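Local coordinates for protein aminotransferase class I and II (PDB 3OP7) that probably transfers amino groups between amino acids and keto acids, using pyridoxal 5'-phosphate bound covalently to a lysine, at residues P205-V210 and G214-S219. Residues are numbered along the deposited sequence; the frame is centred on the assembly and turned at random.
Sequences PSIIEV and GIAVNS. With EDO (1,2-ethanediol), chain K.
Ile207 lays its CG2 methyl against the backbone of strand 214-219, 3.5 Å from Ile215 N and 3.7 Å from Gly214 CA. Its CG1 branch, anti to the backbone N (chi1 -158°), lies 3.9 Å from the same Gly214 CA. Ile208 comes alongside, its CG1 3.6 Å from Gly214 O and its CG2 methyl 4.3 Å from Ala216 CB. No hydrogen bond crosses between the segments; a short helical turn rests on a strand through van der Waals contact, largely of side-chain carbons on backbone.

The polar groups of the turn bond to one another and to Glu194. Ser206 and Glu209 form a capping box: Ser206 N donates to Glu209 OE1 (2.9 Å), met on the anti side of the carboxylate and 27° out of its plane, while Ser206 OG accepts a weak bond from Ile208 N. That hydroxyl hydrogen-bonds Glu194 OE1 and touches Ala216 CB at 3.5 Å; Glu194 OE2 bonds Ile207 N. An ethanediol, probably from the crystallisation liquor, bonds Glu209 OE1.

The turn is the helical connection between parallel strands 189-193 and 214-219, a beta-alpha-beta unit of the large mixed sheet of class I and II aminotransferases; farther along, Ser219 OG bonds the cofactor phosphate on modified Lys222.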
ATOM      1  N   PRO A 205     -15.777 -16.250  16.531  1.00 29.91           N
ATOM      2  CA  PRO A 205     -15.782 -14.815  16.681  1.00 29.53           C
ATOM      3  C   PRO A 205     -14.493 -14.216  16.149  1.00 28.24           C
ATOM      4  O   PRO A 205     -13.458 -14.896  16.066  1.00 27.87           O
ATOM      5  CB  PRO A 205     -15.868 -14.624  18.203  1.00 28.75           C
ATOM      6  CG  PRO A 205     -15.238 -15.870  18.781  1.00 31.90           C
ATOM      7  CD  PRO A 205     -15.682 -16.937  17.839  1.00 31.43           C
ATOM      8  N   SER A 206     -14.569 -12.949  15.772  1.00 26.54           N
ATOM      9  CA  SER A 206     -13.372 -12.118  15.550  1.00 26.46           C
ATOM     10  C   SER A 206     -12.623 -11.923  16.863  1.00 26.44           C
ATOM     11  O   SER A 206     -13.227 -11.868  17.942  1.00 27.49           O
ATOM     12  CB  SER A 206     -13.760 -10.764  14.988  1.00 26.61           C
ATOM     13  OG  SER A 206     -12.612  -9.915  14.881  1.00 23.73           O
ATOM     14  N   ILE A 207     -11.311 -11.791  16.762  1.00 25.10           N
ATOM     15  CA  ILE A 207     -10.486 -11.464  17.929  1.00 25.17           C
ATOM     16  C   ILE A 207     -11.007 -10.276  18.680  1.00 26.00           C
ATOM     17  O   ILE A 207     -11.026 -10.251  19.899  1.00 27.80           O
ATOM     18  CB  ILE A 207      -8.962 -11.311  17.579  1.00 22.35           C
ATOM     19  CG1 ILE A 207      -8.103 -11.520  18.820  1.00 23.07           C
ATOM     20  CG2 ILE A 207      -8.579  -9.984  16.871  1.00 22.96           C
ATOM     21  CD1 ILE A 207      -8.231 -12.900  19.505  1.00 25.43           C
ATOM     22  N   ILE A 208     -11.454  -9.260  17.955  1.00 25.26           N
ATOM     23  CA  ILE A 208     -11.934  -8.069  18.630  1.00 25.82           C
ATOM     24  C   ILE A 208     -13.273  -8.248  19.372  1.00 27.10           C
ATOM     25  O   ILE A 208     -13.615  -7.425  20.222  1.00 28.82           O
ATOM     26  CB  ILE A 208     -12.028  -6.927  17.623  1.00 25.34           C
ATOM     27  CG1 ILE A 208     -11.979  -5.582  18.356  1.00 28.02           C
ATOM     28  CG2 ILE A 208     -13.230  -7.147  16.717  1.00 25.43           C
ATOM     29  CD1 ILE A 208     -11.970  -4.369  17.438  1.00 26.07           C
ATOM     30  N   GLU A 209     -13.993  -9.335  19.104  1.00 27.74           N
ATOM     31  CA  GLU A 209     -15.219  -9.680  19.835  1.00 28.23           C
ATOM     32  C   GLU A 209     -14.937 -10.445  21.138  1.00 30.36           C
ATOM     33  O   GLU A 209     -15.857 -10.621  21.978  1.00 30.85           O
ATOM     34  CB  GLU A 209     -16.166 -10.488  18.921  1.00 28.19           C
ATOM     35  CG  GLU A 209     -16.699  -9.667  17.737  1.00 30.02           C
ATOM     36  CD  GLU A 209     -17.435 -10.473  16.688  1.00 31.89           C
ATOM     37  OE1 GLU A 209     -17.037 -11.607  16.320  1.00 32.14           O
ATOM     38  OE2 GLU A 209     -18.418  -9.921  16.155  1.00 34.93           O
ATOM     39  N   VAL A 210     -13.706 -10.926  21.296  1.00 29.32           N
ATOM     40  CA  VAL A 210     -13.322 -11.626  22.513  1.00 30.70           C
ATOM     41  C   VAL A 210     -12.222 -10.952  23.323  1.00 31.06           C
ATOM     42  O   VAL A 210     -11.919 -11.428  24.424  1.00 31.60           O
ATOM     43  CB  VAL A 210     -12.941 -13.102  22.233  1.00 31.31           C
ATOM     44  CG1 VAL A 210     -14.171 -13.925  21.775  1.00 32.22           C
ATOM     45  CG2 VAL A 210     -11.823 -13.229  21.242  1.00 29.38           C
ATOM     46  N   GLY A 214      -7.556  -7.071  20.963  1.00 25.19           N
ATOM     47  CA  GLY A 214      -7.570  -7.814  19.720  1.00 24.21           C
ATOM     48  C   GLY A 214      -7.614  -6.804  18.579  1.00 24.37           C
ATOM     49  O   GLY A 214      -8.392  -5.848  18.654  1.00 25.24           O
ATOM     50  N   ILE A 215      -6.814  -7.052  17.547  1.00 23.20           N
ATOM     51  CA  ILE A 215      -6.669  -6.152  16.373  1.00 21.52           C
ATOM     52  C   ILE A 215      -7.056  -7.052  15.195  1.00 22.51           C
ATOM     53  O   ILE A 215      -6.360  -8.046  14.914  1.00 22.88           O
ATOM     54  CB  ILE A 215      -5.242  -5.612  16.198  1.00 20.70           C
ATOM     55  CG1 ILE A 215      -4.800  -4.805  17.423  1.00 21.88           C
ATOM     56  CG2 ILE A 215      -5.130  -4.765  14.881  1.00 19.88           C
ATOM     57  CD1 ILE A 215      -3.321  -4.443  17.409  1.00 22.71           C
ATOM     58  N   ALA A 216      -8.225  -6.782  14.601  1.00 22.16           N
ATOM     59  CA  ALA A 216      -8.766  -7.557  13.494  1.00 21.95           C
ATOM     60  C   ALA A 216      -8.384  -6.960  12.163  1.00 22.74           C
ATOM     61  O   ALA A 216      -8.540  -5.751  11.973  1.00 22.86           O
ATOM     62  CB  ALA A 216     -10.290  -7.633  13.600  1.00 22.44           C
ATOM     63  N   VAL A 217      -7.841  -7.801  11.283  1.00 22.46           N
ATOM     64  CA  VAL A 217      -7.495  -7.406   9.939  1.00 21.49           C
ATOM     65  C   VAL A 217      -8.403  -8.211   9.031  1.00 21.57           C
ATOM     66  O   VAL A 217      -8.619  -9.428   9.202  1.00 20.82           O
ATOM     67  CB  VAL A 217      -5.993  -7.617   9.624  1.00 20.88           C
ATOM     68  CG1 VAL A 217      -5.734  -7.730   8.102  1.00 20.32           C
ATOM     69  CG2 VAL A 217      -5.151  -6.478  10.239  1.00 21.52           C
ATOM     70  N   ASN A 218      -8.993  -7.535   8.047  1.00 20.68           N
ATOM     71  CA  ASN A 218      -9.860  -8.242   7.123  1.00 21.25           C
ATOM     72  C   ASN A 218      -9.873  -7.513   5.771  1.00 22.31           C
ATOM     73  O   ASN A 218      -9.226  -6.482   5.598  1.00 21.51           O
ATOM     74  CB  ASN A 218     -11.265  -8.395   7.706  1.00 22.70           C
ATOM     75  CG  ASN A 218     -11.999  -9.701   7.249  1.00 25.01           C
ATOM     76  OD1 ASN A 218     -11.878 -10.122   6.093  1.00 23.24           O
ATOM     77  ND2 ASN A 218     -12.750 -10.362   8.179  1.00 24.04           N
ATOM     78  N   SER A 219     -10.579  -8.095   4.812  1.00 22.55           N
ATOM     79  CA  SER A 219     -10.707  -7.439   3.501  1.00 21.78           C
ATOM     80  C   SER A 219     -11.798  -8.041   2.646  1.00 22.63           C
ATOM     81  O   SER A 219     -12.418  -9.032   3.008  1.00 22.15           O
ATOM     82  CB  SER A 219      -9.413  -7.460   2.754  1.00 24.21           C
ATOM     83  OG  SER A 219      -9.186  -8.632   2.067  1.00 25.06           O
TER
HETATM   84  C1  EDO K 408     -20.179 -12.139  18.402  1.00 61.85           C
HETATM   85  O1  EDO K 408     -19.771 -11.995  19.773  1.00 62.05           O
HETATM   86  C2  EDO K 408     -19.568 -13.404  17.802  1.00 61.29           C
HETATM   87  O2  EDO K 408     -19.263 -13.303  16.398  1.00 59.70           O